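Local atomic coordinates of peptidase M14 domain-containing protein (Shewanella amazonensis, PDB entry 2QVP), a protein that probably acts as a zinc-dependent metallocarboxypeptidase or related hydrolase of the peptidase M14 family. Residues A[83-86]-A[87-91]; A[131-135]-A[136-140]; A[250-253]-A[254-258]. All blocks are in the same frame, centred on the assembly; numbering follows the deposited sequence.

Contact 1. Residues A[83-86]-A[87-91]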
loop_
_atom_site.group_PDB
_atom_site.type_symbol
_atom_site.label_atom_id
_atom_site.label_comp_id
_atom_site.label_asym_id
_atom_site.label_seq_id
_atom_site.Cartn_x
_atom_site.Cartn_y
_atom_site.Cartn_z
ATOM N N TRP A 83 3.938 -1.366 8.897
ATOM C CA TRP A 83 4.240 -0.658 10.126
ATOM C C TRP A 83 3.933 0.809 9.975
ATOM O O TRP A 83 3.463 1.417 10.925
ATOM C CB TRP A 83 5.679 -0.877 10.590
ATOM C CG TRP A 83 5.923 -2.274 11.071
ATOM C CD1 TRP A 83 6.631 -3.238 10.442
ATOM C CD2 TRP A 83 5.448 -2.863 12.298
ATOM N NE1 TRP A 83 6.635 -4.386 11.181
ATOM C CE2 TRP A 83 5.913 -4.192 12.326
ATOM C CE3 TRP A 83 4.653 -2.402 13.354
ATOM C CZ2 TRP A 83 5.620 -5.068 13.367
ATOM C CZ3 TRP A 83 4.376 -3.264 14.397
ATOM C CH2 TRP A 83 4.866 -4.579 14.397
ATOM N N GLY A 84 4.205 1.370 8.799
ATOM C CA GLY A 84 3.884 2.748 8.491
ATOM C C GLY A 84 2.388 2.977 8.523
ATOM O O GLY A 84 1.920 4.028 9.006
ATOM N N LEU A 85 1.620 2.018 7.999
ATOM C CA LEU A 85 0.166 2.141 8.019
ATOM C C LEU A 85 -0.341 2.140 9.435
ATOM O O LEU A 85 -1.244 2.902 9.780
ATOM C CB LEU A 85 -0.481 1.017 7.269
ATOM C CG LEU A 85 -1.985 1.285 7.086
ATOM C CD1 LEU A 85 -2.290 1.426 5.605
ATOM C CD2 LEU A 85 -2.714 0.135 7.697
ATOM N N LEU A 86 0.249 1.281 10.259
ATOM C CA LEU A 86 -0.087 1.222 11.665
ATOM C C LEU A 86 0.210 2.588 12.292
ATOM O O LEU A 86 -0.615 3.116 13.045
ATOM C CB LEU A 86 0.696 0.083 12.336
ATOM C CG LEU A 86 0.200 -0.600 13.580
ATOM C CD1 LEU A 86 1.264 -1.637 13.999
ATOM C CD2 LEU A 86 -0.079 0.364 14.685
ATOM N N HIS A 87 1.367 3.173 11.958
ATOM C CA HIS A 87 1.738 4.498 12.480
ATOM C C HIS A 87 0.766 5.612 12.000
ATOM O O HIS A 87 0.366 6.500 12.786
ATOM C CB HIS A 87 3.216 4.822 12.170
ATOM C CG HIS A 87 3.659 6.142 12.708
ATOM N ND1 HIS A 87 3.893 6.358 14.049
ATOM C CD2 HIS A 87 3.874 7.333 12.092
ATOM C CE1 HIS A 87 4.230 7.624 14.236
ATOM N NE2 HIS A 87 4.220 8.235 13.069
ATOM N N PHE A 88 0.395 5.552 10.724
ATOM C CA PHE A 88 -0.584 6.471 10.103
ATOM C C PHE A 88 -1.898 6.448 10.886
ATOM O O PHE A 88 -2.396 7.497 11.301
ATOM C CB PHE A 88 -0.775 6.106 8.598
ATOM C CG PHE A 88 -2.018 6.704 7.930
ATOM C CD1 PHE A 88 -2.064 8.036 7.561
ATOM C CD2 PHE A 88 -3.111 5.881 7.607
ATOM C CE1 PHE A 88 -3.196 8.563 6.946
ATOM C CE2 PHE A 88 -4.246 6.403 6.994
ATOM C CZ PHE A 88 -4.282 7.741 6.662
ATOM N N LEU A 89 -2.434 5.251 11.117
ATOM C CA LEU A 89 -3.718 5.090 11.835
ATOM C C LEU A 89 -3.697 5.619 13.248
ATOM O O LEU A 89 -4.676 6.232 13.706
ATOM C CB LEU A 89 -4.147 3.610 11.888
ATOM C CG LEU A 89 -4.547 2.898 10.596
ATOM C CD1 LEU A 89 -4.881 1.449 10.896
ATOM C CD2 LEU A 89 -5.722 3.620 9.937
ATOM N N SER A 90 -2.578 5.373 13.923
ATOM C CA SER A 90 -2.384 5.770 15.293
ATOM C C SER A 90 -2.465 7.306 15.472
ATOM O O SER A 90 -2.874 7.785 16.526
ATOM C CB SER A 90 -1.046 5.223 15.792
ATOM O OG SER A 90 0.009 6.055 15.372
ATOM N N GLN A 91 -2.077 8.060 14.431
ATOM C CA GLN A 91 -2.174 9.525 14.430
ATOM C C GLN A 91 -3.554 10.031 14.016
ATOM O O GLN A 91 -3.817 11.199 14.177
ATOM C CB GLN A 91 -1.146 10.140 13.472
ATOM C CG GLN A 91 0.342 9.912 13.800
ATOM C CD GLN A 91 1.304 10.369 12.657
ATOM O OE1 GLN A 91 2.426 10.788 12.941
ATOM N NE2 GLN A 91 0.863 10.289 11.379
#
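L85 and L89, one helical turn apart, meet obliquely through their methyl groups on the buried side of helix 80-91, the helix of a beta-alpha-beta unit between strands 67-72 and 101-105. CD2 of L85 lies 4.1 Å from CD1 of L89. CG of L89 leans beside its own backbone N (chi1 -68°), which brings it within 3.4 Å of L85 O. The same carbonyl accepts the L89 N-H at 3.0 Å, so one residue both bonds and packs against this oxygen. F88 N bonds G84 O at 2.8 Å, and F88 sends its ring away from the turn, with L85 O near the ring plane at its edge. L85 and F88 rest on V104 and L102 of strand 101-105; the adjoining face, with L86 and L89, packs on F27, L30 and L31 of helix 24-38. W83 leads away from this turn into a cluster with F17, F27 and F113, its NE1 hydrogen-bonded to S21 O. The looser part is at S90, which is partly exposed, as is H87, although H87 still packs on L257 and A260 of helix 252-270. The S90 hydroxyl, set between its backbone N and carbonyl carbon (chi1 81°), folds back on the helix and donates from OG to H87 O at 2.6 Å.

Contact 2. Residues A[131-135]-A[136-140]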
loop_
_atom_site.group_PDB
_atom_site.type_symbol
_atom_site.label_atom_id
_atom_site.label_comp_id
_atom_site.label_asym_id
_atom_site.label_seq_id
_atom_site.Cartn_x
_atom_site.Cartn_y
_atom_site.Cartn_z
ATOM N N PHE A 131 -5.767 -9.355 -13.323
ATOM C CA PHE A 131 -6.197 -9.107 -14.682
ATOM C C PHE A 131 -7.619 -8.608 -14.726
ATOM O O PHE A 131 -8.407 -8.824 -13.801
ATOM C CB PHE A 131 -6.094 -10.380 -15.541
ATOM C CG PHE A 131 -4.773 -11.004 -15.497
ATOM C CD1 PHE A 131 -3.768 -10.597 -16.387
ATOM C CD2 PHE A 131 -4.488 -11.968 -14.529
ATOM C CE1 PHE A 131 -2.508 -11.154 -16.307
ATOM C CE2 PHE A 131 -3.239 -12.552 -14.469
ATOM C CZ PHE A 131 -2.237 -12.133 -15.348
ATOM N N ILE A 132 -7.903 -7.873 -15.793
ATOM C CA ILE A 132 -9.218 -7.388 -16.076
ATOM C C ILE A 132 -9.334 -7.679 -17.580
ATOM O O ILE A 132 -8.496 -7.218 -18.375
ATOM C CB ILE A 132 -9.455 -5.886 -15.540
ATOM C CG1 ILE A 132 -10.931 -5.505 -15.640
ATOM C CG2 ILE A 132 -8.627 -4.840 -16.261
ATOM C CD1 ILE A 132 -11.305 -4.411 -14.688
ATOM N N GLU A 133 -10.312 -8.518 -17.937
ATOM C CA GLU A 133 -10.558 -8.969 -19.318
ATOM C C GLU A 133 -11.983 -8.619 -19.711
ATOM O O GLU A 133 -12.936 -9.169 -19.136
ATOM C CB GLU A 133 -10.356 -10.481 -19.452
ATOM C CG GLU A 133 -8.985 -10.979 -19.077
ATOM C CD GLU A 133 -7.883 -10.325 -19.888
ATOM O OE1 GLU A 133 -8.111 -10.099 -21.079
ATOM O OE2 GLU A 133 -6.802 -10.043 -19.327
ATOM N N ASN A 134 -12.112 -7.703 -20.672
ATOM C CA ASN A 134 -13.404 -7.204 -21.161
ATOM C C ASN A 134 -14.340 -6.805 -20.008
ATOM O O ASN A 134 -15.485 -7.232 -19.949
ATOM C CB ASN A 134 -14.023 -8.236 -22.073
ATOM C CG ASN A 134 -13.086 -8.619 -23.215
ATOM O OD1 ASN A 134 -12.611 -7.759 -23.947
ATOM N ND2 ASN A 134 -12.824 -9.907 -23.363
ATOM N N GLY A 135 -13.774 -6.033 -19.081
ATOM C CA GLY A 135 -14.453 -5.521 -17.892
ATOM C C GLY A 135 -14.500 -6.431 -16.674
ATOM O O GLY A 135 -14.881 -5.985 -15.604
ATOM N N LYS A 136 -14.090 -7.688 -16.813
ATOM C CA LYS A 136 -14.204 -8.665 -15.748
ATOM C C LYS A 136 -12.854 -8.918 -15.095
ATOM O O LYS A 136 -11.896 -9.287 -15.769
ATOM C CB LYS A 136 -14.830 -9.955 -16.292
ATOM C CG LYS A 136 -15.344 -10.938 -15.216
ATOM C CD LYS A 136 -16.263 -12.007 -15.870
ATOM C CE LYS A 136 -16.960 -12.931 -14.849
ATOM N NZ LYS A 136 -16.009 -13.704 -13.992
ATOM N N ALA A 137 -12.798 -8.676 -13.780
ATOM C CA ALA A 137 -11.628 -8.968 -12.957
ATOM C C ALA A 137 -11.431 -10.486 -12.876
ATOM O O ALA A 137 -12.426 -11.226 -12.764
ATOM C CB ALA A 137 -11.795 -8.361 -11.535
ATOM N N LYS A 138 -10.179 -10.950 -12.983
ATOM C CA LYS A 138 -9.888 -12.378 -12.865
ATOM C C LYS A 138 -8.430 -12.689 -12.587
ATOM O O LYS A 138 -7.582 -11.896 -12.896
ATOM C CB LYS A 138 -10.376 -13.151 -14.103
ATOM C CG LYS A 138 -9.911 -12.676 -15.421
ATOM C CD LYS A 138 -11.018 -12.787 -16.466
ATOM C CE LYS A 138 -11.639 -14.138 -16.655
ATOM N NZ LYS A 138 -12.634 -14.054 -17.765
ATOM N N PRO A 139 -8.149 -13.857 -11.973
ATOM C CA PRO A 139 -6.763 -14.246 -11.769
ATOM C C PRO A 139 -6.265 -14.941 -13.056
ATOM O O PRO A 139 -7.030 -15.098 -14.034
ATOM C CB PRO A 139 -6.856 -15.234 -10.617
ATOM C CG PRO A 139 -8.106 -15.970 -10.881
ATOM C CD PRO A 139 -9.062 -14.938 -11.531
ATOM N N GLY A 140 -4.998 -15.333 -13.056
ATOM C CA GLY A 140 -4.372 -16.005 -14.181
ATOM C C GLY A 140 -3.392 -17.005 -13.637
ATOM O O GLY A 140 -3.363 -17.258 -12.428
HETATM O O HOH W 1 -14.275 -11.663 -19.198
HETATM O O HOH W 2 -14.132 -5.946 -12.655
#
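F131 and K138 face each other as an antiparallel hydrogen-bonded pair in a tight beta hairpin, closed by a type I' turn from E133 to K136. K138 N donates to F131 O at 2.9 Å, and F131 N returns a bond of 3.2 Å to K138 O; E133 and K136 form the second such pair. From F131 CB, 3.4 Å from K138 O, the side chain runs along the opposite strand. CG is turned beside the backbone N (chi1 -53°), which leaves K138 O in the ring plane, at the edge, 3.5 Å from CD2. Farther out, CE2 approaches G140 N obliquely at 3.6 Å, and the ring also touches D142, T143 and T227. With an alanine here the ring would be gone, and K138 O and the G140 backbone would probably lose their cover, leaving a gap beside T143. On the other face I132 and A137 pack on F232 of helix 229-235 and Q158 of helix 154-160. The E133 and K138 chains cross at about a right angle, E133 CG 3.8 Å from K138 CD. With OE1 and NZ 6.9 Å apart, this pair meets through its carbon chains rather than as a salt bridge, and K138 NZ is linked weakly through a water to E133 O.

Contact 3. Residues A[250-253]-A[254-258]; sequences QPLD and QRILA
L252 lays its CD1 methyl over one face of the R255 guanidinium, 3.5 Å above the plane and offset toward the rim, the two side chains crossing at about a right angle. R255 bends at chi3 (-88°), folding its head back over the start of helix 252-270 instead of letting it run outward. There NE and NH2 both reach Q250 O, weakly, at 3.1 Å from NE, while R255 N makes a straighter bond to P251 O. P251 holds the N-cap position; R255 thus grips the N-cap through its backbone N and, weakly, Q250 through its side chain. On the next step of the helix I256 N donates to L252 O at 2.7 Å, and I256 CD1 packs 3.9 Å from L252 CG and 3.6 Å from D253 OD1, alongside the aspartate. The carboxylate itself is held by S14 OG and by the backbone N of E15 and I16, an arrangement that would probably stabilise its negative charge. R255 NH1 forms a salt bridge with E170 of strand 165-171, and W12 adds a cation-pi contact. The turn thus sits with L252 and I256 against S14 of strand 13-14 and with I256 and L257 against helix 80-91.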
loop_
_atom_site.group_PDB
_atom_site.type_symbol
_atom_site.label_atom_id
_atom_site.label_comp_id
_atom_site.label_asym_id
_atom_site.label_seq_id
_atom_site.Cartn_x
_atom_site.Cartn_y
_atom_site.Cartn_z
ATOM N N GLN A 250 17.818 2.137 4.358
ATOM C CA GLN A 250 17.676 3.207 5.329
ATOM C C GLN A 250 17.148 2.630 6.622
ATOM O O GLN A 250 16.676 1.484 6.622
ATOM C CB GLN A 250 16.682 4.237 4.789
ATOM C CG GLN A 250 17.116 4.881 3.472
ATOM C CD GLN A 250 18.327 5.765 3.603
ATOM O OE1 GLN A 250 18.773 6.081 4.711
ATOM N NE2 GLN A 250 18.854 6.203 2.470
ATOM N N PRO A 251 17.214 3.408 7.723
ATOM C CA PRO A 251 16.692 2.885 8.992
ATOM C C PRO A 251 15.177 2.680 8.947
ATOM O O PRO A 251 14.455 3.528 8.396
ATOM C CB PRO A 251 17.029 3.978 9.997
ATOM C CG PRO A 251 18.073 4.849 9.299
ATOM C CD PRO A 251 17.746 4.778 7.880
ATOM N N LEU A 252 14.726 1.569 9.528
ATOM C CA LEU A 252 13.321 1.177 9.520
ATOM C C LEU A 252 12.383 2.282 9.992
ATOM O O LEU A 252 11.420 2.601 9.295
ATOM C CB LEU A 252 13.093 -0.091 10.359
ATOM C CG LEU A 252 11.663 -0.690 10.349
ATOM C CD1 LEU A 252 11.336 -1.290 9.020
ATOM C CD2 LEU A 252 11.526 -1.735 11.458
ATOM N N ASP A 253 12.653 2.873 11.151
ATOM C CA ASP A 253 11.753 3.918 11.684
ATOM C C ASP A 253 11.609 5.125 10.737
ATOM O O ASP A 253 10.505 5.639 10.584
ATOM C CB ASP A 253 12.134 4.285 13.125
ATOM C CG ASP A 253 11.824 3.138 14.137
ATOM O OD1 ASP A 253 10.933 2.281 13.899
ATOM O OD2 ASP A 253 12.473 3.094 15.204
ATOM N N GLN A 254 12.684 5.521 10.036
ATOM C CA GLN A 254 12.578 6.584 9.028
ATOM C C GLN A 254 11.654 6.156 7.872
ATOM O O GLN A 254 10.767 6.918 7.438
ATOM C CB GLN A 254 13.964 7.014 8.537
ATOM C CG GLN A 254 14.729 7.792 9.620
ATOM C CD GLN A 254 14.073 9.138 9.936
ATOM O OE1 GLN A 254 14.001 10.017 9.073
ATOM N NE2 GLN A 254 13.586 9.300 11.172
ATOM N N ARG A 255 11.827 4.922 7.417
ATOM C CA ARG A 255 10.921 4.370 6.402
ATOM C C ARG A 255 9.475 4.286 6.899
ATOM O O ARG A 255 8.551 4.538 6.126
ATOM C CB ARG A 255 11.378 2.991 5.965
ATOM C CG ARG A 255 12.675 2.956 5.144
ATOM C CD ARG A 255 12.955 1.502 4.882
ATOM N NE ARG A 255 13.723 0.869 5.897
ATOM C CZ ARG A 255 13.740 -0.432 6.159
ATOM N NH1 ARG A 255 12.947 -1.330 5.552
ATOM N NH2 ARG A 255 14.537 -0.817 7.126
ATOM N N ILE A 256 9.289 3.924 8.177
ATOM C CA ILE A 256 7.950 3.892 8.788
ATOM C C ILE A 256 7.322 5.302 8.751
ATOM O O ILE A 256 6.161 5.463 8.329
ATOM C CB ILE A 256 7.957 3.291 10.223
ATOM C CG1 ILE A 256 8.213 1.779 10.166
ATOM C CG2 ILE A 256 6.629 3.569 10.948
ATOM C CD1 ILE A 256 8.450 1.124 11.525
ATOM N N LEU A 257 8.099 6.318 9.129
ATOM C CA LEU A 257 7.575 7.688 9.141
ATOM C C LEU A 257 7.257 8.205 7.752
ATOM O O LEU A 257 6.246 8.881 7.586
ATOM C CB LEU A 257 8.518 8.635 9.880
ATOM C CG LEU A 257 8.679 8.341 11.369
ATOM C CD1 LEU A 257 9.889 9.085 11.986
ATOM C CD2 LEU A 257 7.375 8.660 12.096
ATOM N N ALA A 258 8.109 7.878 6.777
ATOM C CA ALA A 258 7.939 8.286 5.394
ATOM C C ALA A 258 6.710 7.675 4.782
ATOM O O ALA A 258 5.970 8.343 4.055
ATOM C CB ALA A 258 9.183 7.901 4.573
#

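Contacts 1 and 3 are neighbours, their centres about 12 Å apart, where helices 80-91 and 252-270 pack together. W83 CB lies 3.5 Å from I256 CD1 and G84 CA 3.8 Å from I256 CG2, so the isoleucine fits against the turn of contact 1 while H87 reaches L257. Contact 2 stands apart on the opposite side of the chain's centre, about 32 Å from contact 1 and 36 Å from contact 3, centre to centre, and touches neither. Contact 3 is the one near the predicted active-site E245, with the R255 side chain about 10 Å from it. The hairpin of contact 2 instead has a glycerol, probably from crystallisation, hydrogen-bonded to I132 N.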